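Local coordinates for protein copper-containing nitrite reductase (Thermus scotoductus, PDB 6HBE) that probably reduces nitrite to nitric oxide with electrons from cytochrome c, as a copper-dependent homotrimer whose chain carries a third cupredoxin-like domain with its own copper site, at residues 38-43 / 298-303; 108-113 / 248-253; 143-146 / 151-154; 173-178 / 209-214; 349-354 / 358-363. All blocks are in the same frame, centred on the assembly; numbering follows the deposited sequence.

Interaction 1. Residues 38-43 / 298-303; sequences GVYLRG and PGVKEI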
# COMPACT_ATOMS: atom_id res chain seq x y z
N GLY C 38 21.21 -14.60 -11.94
CA GLY C 38 21.55 -13.54 -12.93
C GLY C 38 21.05 -12.11 -12.58
O GLY C 38 21.10 -11.22 -13.43
N VAL C 39 20.57 -11.90 -11.36
CA VAL C 39 19.98 -10.59 -10.94
C VAL C 39 20.72 -10.06 -9.71
O VAL C 39 20.68 -10.67 -8.64
CB VAL C 39 18.47 -10.70 -10.63
CG1 VAL C 39 17.90 -9.35 -10.19
CG2 VAL C 39 17.73 -11.22 -11.86
N TYR C 40 21.40 -8.92 -9.88
CA TYR C 40 22.24 -8.33 -8.85
C TYR C 40 21.69 -7.01 -8.34
O TYR C 40 21.19 -6.24 -9.13
CB TYR C 40 23.67 -8.12 -9.37
CG TYR C 40 24.30 -9.42 -9.75
CD1 TYR C 40 24.08 -9.96 -11.01
CD2 TYR C 40 25.07 -10.14 -8.84
CE1 TYR C 40 24.63 -11.18 -11.38
CE2 TYR C 40 25.63 -11.36 -9.20
CZ TYR C 40 25.41 -11.86 -10.48
OH TYR C 40 25.93 -13.07 -10.89
N LEU C 41 21.79 -6.78 -7.03
CA LEU C 41 21.30 -5.59 -6.34
C LEU C 41 22.45 -4.86 -5.64
O LEU C 41 23.12 -5.45 -4.78
CB LEU C 41 20.29 -6.03 -5.25
CG LEU C 41 19.71 -4.96 -4.32
CD1 LEU C 41 18.92 -3.93 -5.10
CD2 LEU C 41 18.84 -5.59 -3.23
N ARG C 42 22.65 -3.59 -5.96
CA ARG C 42 23.64 -2.74 -5.26
C ARG C 42 22.99 -2.06 -4.09
O ARG C 42 21.87 -1.56 -4.21
CB ARG C 42 24.20 -1.65 -6.18
CG ARG C 42 24.97 -2.16 -7.39
CD ARG C 42 25.89 -1.07 -7.94
NE ARG C 42 26.06 -1.26 -9.36
CZ ARG C 42 27.13 -1.77 -9.98
NH1 ARG C 42 27.09 -1.88 -11.32
NH2 ARG C 42 28.23 -2.16 -9.32
N GLY C 43 23.71 -1.99 -2.98
CA GLY C 43 23.24 -1.32 -1.79
C GLY C 43 24.28 -1.21 -0.70
O GLY C 43 25.47 -1.11 -0.97
N PRO C 298 26.35 -14.38 1.11
CA PRO C 298 27.43 -13.37 0.99
C PRO C 298 27.50 -12.72 -0.39
O PRO C 298 27.22 -13.37 -1.39
CB PRO C 298 28.70 -14.19 1.26
CG PRO C 298 28.22 -15.27 2.18
CD PRO C 298 26.89 -15.67 1.59
N GLY C 299 27.87 -11.44 -0.44
CA GLY C 299 27.88 -10.68 -1.69
C GLY C 299 29.01 -10.98 -2.65
O GLY C 299 29.91 -11.74 -2.33
N VAL C 300 28.97 -10.33 -3.81
CA VAL C 300 30.03 -10.44 -4.81
C VAL C 300 30.85 -9.15 -4.93
O VAL C 300 30.44 -8.11 -4.44
CB VAL C 300 29.47 -10.83 -6.20
CG1 VAL C 300 28.81 -12.20 -6.14
CG2 VAL C 300 28.50 -9.79 -6.73
N LYS C 301 31.97 -9.21 -5.64
CA LYS C 301 32.82 -8.02 -5.85
C LYS C 301 32.67 -7.40 -7.22
O LYS C 301 32.74 -6.18 -7.36
CB LYS C 301 34.28 -8.36 -5.57
CG LYS C 301 34.50 -8.85 -4.15
CD LYS C 301 34.81 -7.72 -3.15
CE LYS C 301 33.66 -6.76 -2.89
NZ LYS C 301 33.88 -6.02 -1.62
N GLU C 302 32.46 -8.25 -8.21
CA GLU C 302 32.17 -7.81 -9.56
C GLU C 302 30.86 -8.44 -10.00
O GLU C 302 30.45 -9.49 -9.49
CB GLU C 302 33.28 -8.25 -10.54
CG GLU C 302 34.70 -8.01 -10.05
CD GLU C 302 35.71 -7.97 -11.18
OE1 GLU C 302 36.28 -9.02 -11.54
OE2 GLU C 302 35.93 -6.87 -11.72
N ILE C 303 30.21 -7.78 -10.95
CA ILE C 303 29.04 -8.33 -11.59
C ILE C 303 29.53 -9.03 -12.86
O ILE C 303 30.23 -8.42 -13.65
CB ILE C 303 28.00 -7.22 -11.88
CG1 ILE C 303 27.45 -6.70 -10.54
CG2 ILE C 303 26.88 -7.76 -12.78
CD1 ILE C 303 26.68 -5.41 -10.62

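Interaction 2. Residues 108-113 / 248-253; sequences PGVFMY and SWVIEW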
# COMPACT_ATOMS: atom_id res chain seq x y z
N PRO C 108 12.57 -10.07 26.50
CA PRO C 108 12.66 -11.22 25.58
C PRO C 108 11.92 -10.96 24.26
O PRO C 108 10.91 -10.25 24.26
CB PRO C 108 12.02 -12.35 26.37
CG PRO C 108 11.13 -11.71 27.34
CD PRO C 108 11.70 -10.36 27.65
N GLY C 109 12.43 -11.53 23.16
CA GLY C 109 11.75 -11.50 21.86
C GLY C 109 12.63 -11.45 20.62
O GLY C 109 13.82 -11.78 20.69
N VAL C 110 12.04 -11.02 19.50
CA VAL C 110 12.70 -10.94 18.19
C VAL C 110 12.73 -9.47 17.78
O VAL C 110 11.65 -8.86 17.59
CB VAL C 110 11.94 -11.80 17.15
CG1 VAL C 110 12.58 -11.65 15.75
CG2 VAL C 110 11.94 -13.27 17.56
N PHE C 111 13.94 -8.92 17.64
CA PHE C 111 14.17 -7.49 17.45
C PHE C 111 14.91 -7.18 16.15
O PHE C 111 15.84 -7.89 15.77
CB PHE C 111 14.94 -6.90 18.63
CG PHE C 111 14.22 -7.05 19.93
CD1 PHE C 111 13.20 -6.14 20.29
CD2 PHE C 111 14.51 -8.09 20.78
CE1 PHE C 111 12.50 -6.29 21.47
CE2 PHE C 111 13.80 -8.26 21.98
CZ PHE C 111 12.80 -7.36 22.33
N MET C 112 14.51 -6.09 15.49
CA MET C 112 15.26 -5.56 14.34
C MET C 112 16.50 -4.78 14.79
O MET C 112 16.48 -4.11 15.84
CB MET C 112 14.35 -4.62 13.51
CG MET C 112 14.86 -4.20 12.12
SD MET C 112 13.54 -3.28 11.27
CE MET C 112 14.35 -2.66 9.80
N TYR C 113 17.55 -4.81 13.97
CA TYR C 113 18.61 -3.79 14.02
C TYR C 113 18.81 -3.28 12.59
O TYR C 113 18.45 -3.98 11.64
CB TYR C 113 19.94 -4.32 14.66
CG TYR C 113 20.75 -5.30 13.83
CD1 TYR C 113 21.55 -4.84 12.77
CD2 TYR C 113 20.74 -6.68 14.09
CE1 TYR C 113 22.30 -5.71 12.01
CE2 TYR C 113 21.49 -7.56 13.31
CZ TYR C 113 22.26 -7.07 12.27
OH TYR C 113 23.00 -7.88 11.43
N SER C 248 7.33 -8.48 14.72
CA SER C 248 7.90 -9.84 14.79
C SER C 248 6.98 -10.79 15.55
O SER C 248 6.08 -10.33 16.27
CB SER C 248 9.26 -9.83 15.50
OG SER C 248 9.09 -9.53 16.92
N TRP C 249 7.21 -12.09 15.35
CA TRP C 249 6.51 -13.17 16.03
C TRP C 249 7.45 -14.32 16.36
O TRP C 249 8.39 -14.56 15.60
CB TRP C 249 5.37 -13.74 15.14
CG TRP C 249 4.21 -12.83 14.89
CD1 TRP C 249 4.07 -11.95 13.82
CD2 TRP C 249 3.02 -12.70 15.67
NE1 TRP C 249 2.88 -11.29 13.91
CE2 TRP C 249 2.20 -11.72 15.03
CE3 TRP C 249 2.54 -13.33 16.83
CZ2 TRP C 249 0.92 -11.37 15.51
CZ3 TRP C 249 1.27 -12.95 17.33
CH2 TRP C 249 0.49 -11.96 16.68
N VAL C 250 7.21 -15.02 17.48
CA VAL C 250 7.64 -16.43 17.63
C VAL C 250 6.41 -17.36 17.47
O VAL C 250 5.34 -17.07 18.00
CB VAL C 250 8.35 -16.68 18.99
CG1 VAL C 250 8.63 -18.15 19.23
CG2 VAL C 250 9.66 -15.91 19.02
N ILE C 251 6.55 -18.42 16.67
CA ILE C 251 5.46 -19.33 16.35
C ILE C 251 5.91 -20.77 16.72
O ILE C 251 7.01 -21.18 16.37
CB ILE C 251 5.14 -19.23 14.84
CG1 ILE C 251 4.57 -17.82 14.50
CG2 ILE C 251 4.20 -20.33 14.36
CD1 ILE C 251 4.73 -17.47 13.03
N GLU C 252 5.05 -21.51 17.43
CA GLU C 252 5.24 -22.94 17.72
C GLU C 252 4.17 -23.75 16.96
O GLU C 252 2.99 -23.44 17.05
CB GLU C 252 5.10 -23.17 19.23
CG GLU C 252 6.16 -22.49 20.07
CD GLU C 252 6.00 -22.79 21.56
OE1 GLU C 252 4.94 -22.50 22.13
OE2 GLU C 252 6.94 -23.34 22.17
N TRP C 253 4.60 -24.77 16.21
CA TRP C 253 3.73 -25.59 15.40
C TRP C 253 4.36 -26.98 15.26
O TRP C 253 5.57 -27.09 15.04
CB TRP C 253 3.53 -24.93 13.99
CG TRP C 253 2.74 -25.73 12.95
CD1 TRP C 253 1.41 -26.08 13.01
CD2 TRP C 253 3.21 -26.18 11.67
NE1 TRP C 253 1.06 -26.79 11.88
CE2 TRP C 253 2.15 -26.87 11.05
CE3 TRP C 253 4.46 -26.16 11.04
CZ2 TRP C 253 2.27 -27.45 9.78
CZ3 TRP C 253 4.58 -26.74 9.79
CH2 TRP C 253 3.49 -27.40 9.18

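Interaction 3. Residues 143-146 / 151-154; sequences RMER and GPDL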
# COMPACT_ATOMS: atom_id res chain seq x y z
N ARG C 143 5.09 -22.02 25.60
CA ARG C 143 4.11 -23.01 26.04
C ARG C 143 4.31 -24.44 25.50
O ARG C 143 4.19 -25.41 26.29
CB ARG C 143 2.70 -22.48 25.76
CG ARG C 143 1.58 -23.44 26.10
CD ARG C 143 0.25 -22.72 26.16
NE ARG C 143 -0.84 -23.63 25.89
CZ ARG C 143 -2.11 -23.27 25.77
NH1 ARG C 143 -2.47 -22.01 25.94
NH2 ARG C 143 -3.02 -24.19 25.48
N MET C 144 4.61 -24.60 24.21
CA MET C 144 4.80 -25.94 23.63
C MET C 144 6.07 -26.62 24.15
O MET C 144 6.11 -27.84 24.30
CB MET C 144 4.81 -25.92 22.08
CG MET C 144 4.70 -27.33 21.44
SD MET C 144 4.57 -27.29 19.62
CE MET C 144 2.86 -26.80 19.43
N GLU C 145 7.13 -25.86 24.42
CA GLU C 145 8.32 -26.43 25.08
C GLU C 145 7.97 -26.92 26.49
O GLU C 145 8.32 -28.04 26.86
CB GLU C 145 9.48 -25.43 25.16
CG GLU C 145 10.68 -25.94 25.98
CD GLU C 145 12.02 -25.26 25.66
OE1 GLU C 145 12.11 -24.36 24.78
OE2 GLU C 145 13.02 -25.66 26.29
N ARG C 146 7.27 -26.11 27.26
CA ARG C 146 6.85 -26.50 28.61
C ARG C 146 6.02 -27.79 28.55
O ARG C 146 6.38 -28.77 29.20
CB ARG C 146 6.08 -25.38 29.32
CG ARG C 146 5.62 -25.75 30.73
CD ARG C 146 4.95 -24.61 31.51
NE ARG C 146 3.67 -24.18 30.92
CZ ARG C 146 3.43 -23.06 30.24
NH1 ARG C 146 4.37 -22.15 29.99
NH2 ARG C 146 2.20 -22.84 29.78
N GLY C 151 12.94 -29.07 23.97
CA GLY C 151 13.09 -27.97 23.04
C GLY C 151 12.75 -28.36 21.62
O GLY C 151 12.46 -29.53 21.34
N PRO C 152 12.75 -27.38 20.70
CA PRO C 152 12.34 -27.65 19.33
C PRO C 152 13.20 -28.70 18.65
O PRO C 152 14.39 -28.75 18.92
CB PRO C 152 12.55 -26.30 18.62
CG PRO C 152 12.49 -25.27 19.69
CD PRO C 152 12.98 -25.94 20.95
N ASP C 153 12.60 -29.49 17.77
CA ASP C 153 13.36 -30.34 16.87
C ASP C 153 14.12 -29.55 15.81
O ASP C 153 15.19 -29.96 15.41
CB ASP C 153 12.44 -31.39 16.23
CG ASP C 153 11.81 -32.32 17.27
OD1 ASP C 153 12.56 -32.94 18.04
OD2 ASP C 153 10.57 -32.39 17.38
N LEU C 154 13.57 -28.42 15.34
CA LEU C 154 14.30 -27.50 14.46
C LEU C 154 13.81 -26.05 14.70
O LEU C 154 12.60 -25.81 14.80
CB LEU C 154 14.11 -27.89 13.00
CG LEU C 154 14.88 -27.16 11.90
CD1 LEU C 154 16.41 -27.26 12.01
CD2 LEU C 154 14.42 -27.69 10.56

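Interaction 4. Residues 173-178 / 209-214; sequences GKALYV and PNLTST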
# COMPACT_ATOMS: atom_id res chain seq x y z
N GLY C 173 5.88 3.01 -2.44
CA GLY C 173 5.62 1.65 -1.92
C GLY C 173 5.61 0.57 -2.98
O GLY C 173 4.92 -0.45 -2.82
N LYS C 174 6.31 0.79 -4.09
CA LYS C 174 6.33 -0.14 -5.21
C LYS C 174 7.63 -1.01 -5.16
O LYS C 174 8.64 -0.67 -5.79
CB LYS C 174 6.23 0.64 -6.52
CG LYS C 174 6.11 -0.24 -7.76
CD LYS C 174 6.24 0.53 -9.07
CE LYS C 174 6.23 -0.43 -10.26
NZ LYS C 174 6.61 0.17 -11.58
N ALA C 175 7.61 -2.12 -4.42
CA ALA C 175 8.79 -3.01 -4.32
C ALA C 175 9.02 -3.81 -5.59
O ALA C 175 8.04 -4.37 -6.15
CB ALA C 175 8.62 -3.98 -3.16
N LEU C 176 10.27 -3.92 -6.05
CA LEU C 176 10.57 -4.80 -7.19
C LEU C 176 10.58 -6.28 -6.74
O LEU C 176 9.94 -7.13 -7.40
CB LEU C 176 11.90 -4.42 -7.86
CG LEU C 176 12.38 -5.25 -9.03
CD1 LEU C 176 11.44 -5.19 -10.20
CD2 LEU C 176 13.79 -4.79 -9.44
N TYR C 177 11.24 -6.58 -5.62
CA TYR C 177 11.29 -7.96 -5.13
C TYR C 177 10.95 -7.95 -3.66
O TYR C 177 11.18 -6.94 -2.97
CB TYR C 177 12.66 -8.62 -5.38
CG TYR C 177 13.07 -8.67 -6.84
CD1 TYR C 177 12.27 -9.26 -7.80
CD2 TYR C 177 14.29 -8.09 -7.25
CE1 TYR C 177 12.63 -9.24 -9.16
CE2 TYR C 177 14.66 -8.10 -8.61
CZ TYR C 177 13.85 -8.69 -9.55
OH TYR C 177 14.26 -8.70 -10.90
N VAL C 178 10.34 -9.05 -3.21
CA VAL C 178 10.09 -9.30 -1.78
C VAL C 178 10.53 -10.72 -1.46
O VAL C 178 10.23 -11.64 -2.23
CB VAL C 178 8.62 -9.06 -1.41
CG1 VAL C 178 8.45 -9.11 0.12
CG2 VAL C 178 8.14 -7.70 -1.92
N PRO C 209 10.86 -2.32 4.16
CA PRO C 209 10.46 -1.24 5.06
C PRO C 209 9.08 -0.61 4.87
O PRO C 209 8.69 0.24 5.72
CB PRO C 209 11.56 -0.17 4.81
CG PRO C 209 12.64 -0.88 4.13
CD PRO C 209 11.91 -1.84 3.24
N ASN C 210 8.35 -0.96 3.80
CA ASN C 210 7.00 -0.39 3.54
C ASN C 210 5.78 -1.31 3.72
O ASN C 210 4.72 -0.83 4.10
CB ASN C 210 6.94 0.14 2.10
CG ASN C 210 7.64 1.48 1.92
OD1 ASN C 210 7.60 2.33 2.81
ND2 ASN C 210 8.25 1.67 0.78
N LEU C 211 5.92 -2.60 3.43
CA LEU C 211 4.74 -3.48 3.24
C LEU C 211 4.46 -4.40 4.44
O LEU C 211 5.38 -4.78 5.18
CB LEU C 211 4.87 -4.30 1.96
CG LEU C 211 5.18 -3.45 0.74
CD1 LEU C 211 5.49 -4.32 -0.43
CD2 LEU C 211 4.08 -2.42 0.43
N THR C 212 3.18 -4.72 4.62
CA THR C 212 2.74 -5.59 5.73
C THR C 212 2.80 -7.04 5.21
O THR C 212 2.73 -7.27 3.99
CB THR C 212 1.32 -5.15 6.15
OG1 THR C 212 1.40 -3.83 6.74
CG2 THR C 212 0.63 -6.13 7.13
N SER C 213 2.93 -7.99 6.13
CA SER C 213 3.03 -9.43 5.85
C SER C 213 1.96 -10.18 6.64
O SER C 213 1.60 -9.76 7.74
CB SER C 213 4.41 -9.96 6.25
OG SER C 213 4.59 -11.34 5.93
N THR C 214 1.46 -11.28 6.07
CA THR C 214 0.59 -12.22 6.78
C THR C 214 1.19 -13.61 6.57
O THR C 214 0.89 -14.30 5.58
CB THR C 214 -0.91 -12.16 6.35
OG1 THR C 214 -1.02 -12.09 4.92
CG2 THR C 214 -1.58 -10.90 6.95

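Interaction 5. Residues 349-354 / 358-363; sequences VTVQMV and FYPKVL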
# COMPACT_ATOMS: atom_id res chain seq x y z
N VAL C 349 11.35 20.17 -18.40
CA VAL C 349 11.41 18.72 -18.21
C VAL C 349 11.93 18.50 -16.79
O VAL C 349 12.98 19.02 -16.41
CB VAL C 349 12.29 18.08 -19.30
CG1 VAL C 349 12.43 16.58 -19.09
CG2 VAL C 349 11.70 18.36 -20.69
N THR C 350 11.16 17.77 -15.98
CA THR C 350 11.48 17.60 -14.56
C THR C 350 12.48 16.45 -14.27
O THR C 350 12.30 15.32 -14.75
CB THR C 350 10.19 17.37 -13.75
OG1 THR C 350 9.32 18.50 -13.91
CG2 THR C 350 10.47 17.24 -12.27
N VAL C 351 13.50 16.73 -13.47
CA VAL C 351 14.28 15.68 -12.82
C VAL C 351 14.09 15.81 -11.32
O VAL C 351 14.44 16.83 -10.74
CB VAL C 351 15.77 15.72 -13.20
CG1 VAL C 351 16.56 14.64 -12.45
CG2 VAL C 351 15.92 15.51 -14.70
N GLN C 352 13.53 14.76 -10.70
CA GLN C 352 13.34 14.75 -9.24
C GLN C 352 14.54 14.19 -8.52
O GLN C 352 15.10 13.18 -8.95
CB GLN C 352 12.12 13.89 -8.87
CG GLN C 352 10.81 14.34 -9.46
CD GLN C 352 9.63 13.50 -8.96
OE1 GLN C 352 9.77 12.32 -8.68
NE2 GLN C 352 8.47 14.11 -8.86
N MET C 353 14.92 14.82 -7.41
CA MET C 353 15.74 14.18 -6.39
C MET C 353 14.74 13.58 -5.39
O MET C 353 13.93 14.30 -4.85
CB MET C 353 16.64 15.20 -5.68
CG MET C 353 17.63 15.91 -6.60
SD MET C 353 17.64 17.69 -6.30
CE MET C 353 19.24 18.13 -7.02
N VAL C 354 14.80 12.26 -5.18
CA VAL C 354 13.80 11.55 -4.38
C VAL C 354 14.35 10.22 -3.86
O VAL C 354 14.88 9.42 -4.63
CB VAL C 354 12.45 11.40 -5.15
CG1 VAL C 354 12.61 10.72 -6.50
CG2 VAL C 354 11.38 10.67 -4.32
N PHE C 358 18.03 10.08 -8.42
CA PHE C 358 17.55 10.98 -9.45
C PHE C 358 16.53 10.24 -10.33
O PHE C 358 16.81 9.14 -10.77
CB PHE C 358 18.69 11.53 -10.34
CG PHE C 358 19.72 12.34 -9.59
CD1 PHE C 358 19.45 13.63 -9.20
CD2 PHE C 358 20.97 11.78 -9.27
CE1 PHE C 358 20.41 14.38 -8.51
CE2 PHE C 358 21.92 12.51 -8.58
CZ PHE C 358 21.64 13.81 -8.19
N TYR C 359 15.38 10.87 -10.60
CA TYR C 359 14.29 10.27 -11.38
C TYR C 359 13.77 11.21 -12.46
O TYR C 359 13.25 12.26 -12.15
CB TYR C 359 13.12 9.86 -10.46
CG TYR C 359 12.02 9.11 -11.18
CD1 TYR C 359 12.21 7.78 -11.56
CD2 TYR C 359 10.84 9.73 -11.51
CE1 TYR C 359 11.21 7.09 -12.25
CE2 TYR C 359 9.83 9.04 -12.20
CZ TYR C 359 10.03 7.72 -12.54
OH TYR C 359 9.03 7.04 -13.21
N PRO C 360 13.88 10.85 -13.74
CA PRO C 360 14.43 9.58 -14.25
C PRO C 360 15.97 9.49 -14.13
O PRO C 360 16.65 10.53 -14.03
CB PRO C 360 14.00 9.62 -15.73
CG PRO C 360 13.94 11.07 -16.06
CD PRO C 360 13.55 11.80 -14.81
N LYS C 361 16.50 8.26 -14.05
CA LYS C 361 17.94 8.02 -13.95
C LYS C 361 18.74 8.52 -15.19
O LYS C 361 19.85 9.06 -15.04
CB LYS C 361 18.25 6.53 -13.72
CG LYS C 361 17.81 5.99 -12.35
CD LYS C 361 17.97 4.48 -12.26
CE LYS C 361 17.51 3.88 -10.91
NZ LYS C 361 18.15 4.53 -9.72
N VAL C 362 18.16 8.31 -16.36
CA VAL C 362 18.75 8.71 -17.65
C VAL C 362 17.72 9.52 -18.44
O VAL C 362 16.60 9.04 -18.70
CB VAL C 362 19.15 7.49 -18.50
CG1 VAL C 362 19.84 7.92 -19.81
CG2 VAL C 362 20.02 6.55 -17.72
N LEU C 363 18.09 10.74 -18.84
CA LEU C 363 17.21 11.65 -19.56
C LEU C 363 17.89 12.05 -20.89
O LEU C 363 19.07 12.46 -20.87
CB LEU C 363 16.94 12.87 -18.69
CG LEU C 363 16.01 13.97 -19.22
CD1 LEU C 363 14.57 13.50 -19.40
CD2 LEU C 363 16.05 15.16 -18.29
O HOH W 1 10.89 13.35 -12.96

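Interaction 1. Residues 38-43 / 298-303
Ile303 meets Tyr40 and Arg42 with two different branches. Its CB carries a short branch and a long one. The short branch, CG2, stands 4.0 Å from Tyr40 CD1. Here the two side chains run antiparallel alongside each other. The long branch runs through CG1 to CD1 with its last torsion extended (chi2 166°). That carries CD1 to the guanidinium of Arg42. CD1 lies over one face of this group, 3.5 Å above its plane and displaced from its centre. Its closest atom there is Arg42 NH1, 3.6 Å from Ile303 CD1. Arg42 reaches this place because its chain is extended from CG to NE. The contact sets an apolar methyl against a flat cation. Arg42 also touches Asp312.

Val300 adds a second methyl to the tyrosine ring. Its CG2 is 4.0 Å from Tyr40 CD2, and the two side chains cross at about a right angle. The two methyls thus meet the two ring carbons next to CG, one each. Both approach obliquely. The ring of Tyr40 is buried, while Arg42 is exposed.

Strand 21-36 also packs here: Arg42 and Val300 both touch Ile32. Ile303 and Arg42 both touch Val310 of strand 309-311; the backbone of Tyr40 bonds to Arg309 and Val311 of the same strand. The arrangement is a linker passing over a beta-sheet. The chain leaves strand 277-282, lies along strand 39-46 of the first cupredoxin-like domain, and then adds strand 309-311 to the edge of that sheet.

Interaction 2. Residues 108-113 / 248-253
This is a buried meeting of two strands from different sheets, fixed by a side-chain to backbone hydrogen bond. Strand 109-114 belongs to the sheet of the N-terminal cupredoxin-like domain. Strand 248-254 belongs to the six-stranded sheet of the next domain. The short segments run roughly antiparallel, at 148°, but their axes come no closer than 6.7 Å. They are not paired as neighbours in one sheet.

Ser248 OG donates to Val110 O over 2.7 Å. The hydroxyl approaches with a C=O...O angle of 136° and is tilted 17° from the carbonyl plane. The serine torsion sets OG between its own backbone N and carbonyl carbon, facing the valine. The same carbonyl accepts a second bond from Gln239 NE2 of the second subunit. At least two donors therefore grip one buried oxygen. An alanine in place of Ser248 would probably cost Val110 O one of its donors, leaving it to lean more on Gln239 of the second subunit.

Val110 packs beside this bond. Its CB is 3.7 Å from Ser248 CB, and its CG1 is 3.8 Å from the same Ser248 CB. The other methyl, Val110 CG2, meets Val250 CG2 at 3.8 Å. The two valines cross obliquely and bring methyl against methyl.

Tyr203 of strand 199-208 touches both valines, and Met133 of strand 131-137 also packs on Val110. Gln239 of the second subunit touches Ser248 and bonds to the backbone of Met112 as well. The contact thus lies between two sheets of one chain and beside a subunit interface.

Interaction 3. Residues 143-146 / 151-154
A short helix and the turn that follows it fold back on each other here, at the surface of the second cupredoxin-like domain. Glu145 of helix 143-148 lies against Gly151 and Pro152, just ahead of strand 154-163. Its CG stands opposite the backbone N (chi1 174°), and the chain stays extended beyond it. This carries the carboxylate to the turn. Glu145 CD comes within 3.9 Å of Gly151 CA. Glu145 OE1 is 4.2 Å from Pro152 CD. These are van der Waals contacts. The polar end is held elsewhere: OE1 forms a salt bridge with NH1 of Arg201, and OE2 has a long, weak ion pair with Lys141. Pro152 also touches Arg201, so the proline and the carboxylate gather round the same arginine. A glutamine in place of Glu145 would remove the negative charge and would probably leave Arg201 without this ionic mate.

Arg201 and Tyr199, which also touches Glu145, come from strand 199-208. That strand pairs with 154-163, and Leu154 bonds to the backbone of Arg201. Helix 143-148 therefore packs at the end of this sheet, with the turn between helix and strand tucked beside it.

Interaction 4. Residues 173-178 / 209-214
A Schellman motif ends helix 167-172, and the glycine that closes it is where this contact begins. Gly173 has positive phi (68°) and makes two bonds back into the last helical turn. Asn210 and Leu211 come up to it from the loop between strands 199-208 and 213-217.

Asn210 ND2 lies 3.8 Å from Gly173 CA. This is a packing distance. ND2 makes its hydrogen bonds with the carbonyl oxygen of Phe170, in the helix, and with the hydroxyl of Tyr164. The asparagine therefore lies against the helix end while bonding to its last turn.

Leu211 reaches across with both methyls. Its CG stands anti to the carbonyl carbon (chi1 -52°), and the fork divides between two partners. CD2 sits 3.9 Å from Gly173 O. CD1 meets Ala175 CB at 4.2 Å, methyl to methyl. Farther along, Leu176 and Tyr177 both face Ala163 in a classic beta bulge.

The backbone N atoms of Asn210 and Leu211 each bond to a carboxylate oxygen of Glu162, which also touches Ala175. Glu162 thus takes up two successive N-H groups of the loop. The second subunit packs on Pro209 and Asn210.

The chemistry is divided. Van der Waals contact joins the two segments directly, while the polar bonds of Asn210 run to Phe170, Tyr164 and Glu162, with a weak one to the second subunit. Position is probably set by those bonds, with Leu211 adding apolar contact to Gly173 and Ala175.

Interaction 5. Residues 349-354 / 358-363
Gln352 and Tyr359 form an antiparallel hydrogen-bonded pair, in which each backbone N-H meets the other's carbonyl. Gln352 N donates to Tyr359 O over 2.9 Å, with an angle of 161° at the hydrogen. Tyr359 N returns a bond of 2.9 Å to Gln352 O, lying in the carbonyl plane. Gln352 O also receives a CA-H...O contact from Phe358 CA at 3.3 Å.

Past this pair the strands part at the cis peptide before Pro360. The ladder does not continue to Thr350; instead a water bridges, donating to Thr350 O and, at 2.7 Å, to Tyr359 O. Tyr359 O thus accepts twice, from an amide and from a water.

Gln352 CG lies anti to its carbonyl carbon (chi1 -60°) and the chain is extended beyond, which brings OE1 alongside the Tyr359 ring. The amide and ring planes are 49° apart. OE1 is hydrogen-bonded to Arg168 in helix 167-172, which also touches Tyr359.

Met353 and Phe358, a non-hydrogen-bonded pair, point to the other face. Met353 CG is 3.7 Å from Phe358 CE1. Farther along, Leu363 packs at an angle against Val349 and Val351, with its CD2 3.6 Å from Val351 CG2.

The Phe358 ring meets Tyr426 edge-to-face and touches Met434, a ligand of the copper. Met353 touches His390, another ligand. This is a beta hairpin of the plastocyanin/azurin-type domain, its apolar face set beside the copper site.

Interactions 2, 3 and 4 fall, along the chain, within the span that interaction 1 closes. Interaction 5 comes later, in the plastocyanin-like domain. Interactions 2 and 3 are neighbours, with centres 15 Å apart: Glu252 OE1 of 248-253 probably accepts a hydrogen bond from Met144 N of 143-146, 3.0 Å away. Interactions 2 and 4 both reach the sheet that holds strands 177-180 and 248-254, and both touch the second subunit. Interaction 1 meets interaction 4 where Val39 CG1 packs 3.8 Å from Tyr177 OH. Interaction 5 lies 53 Å from interaction 3, centre to centre. The contacts thus run from the two N-terminal cupredoxin-like domains to the additional copper domain.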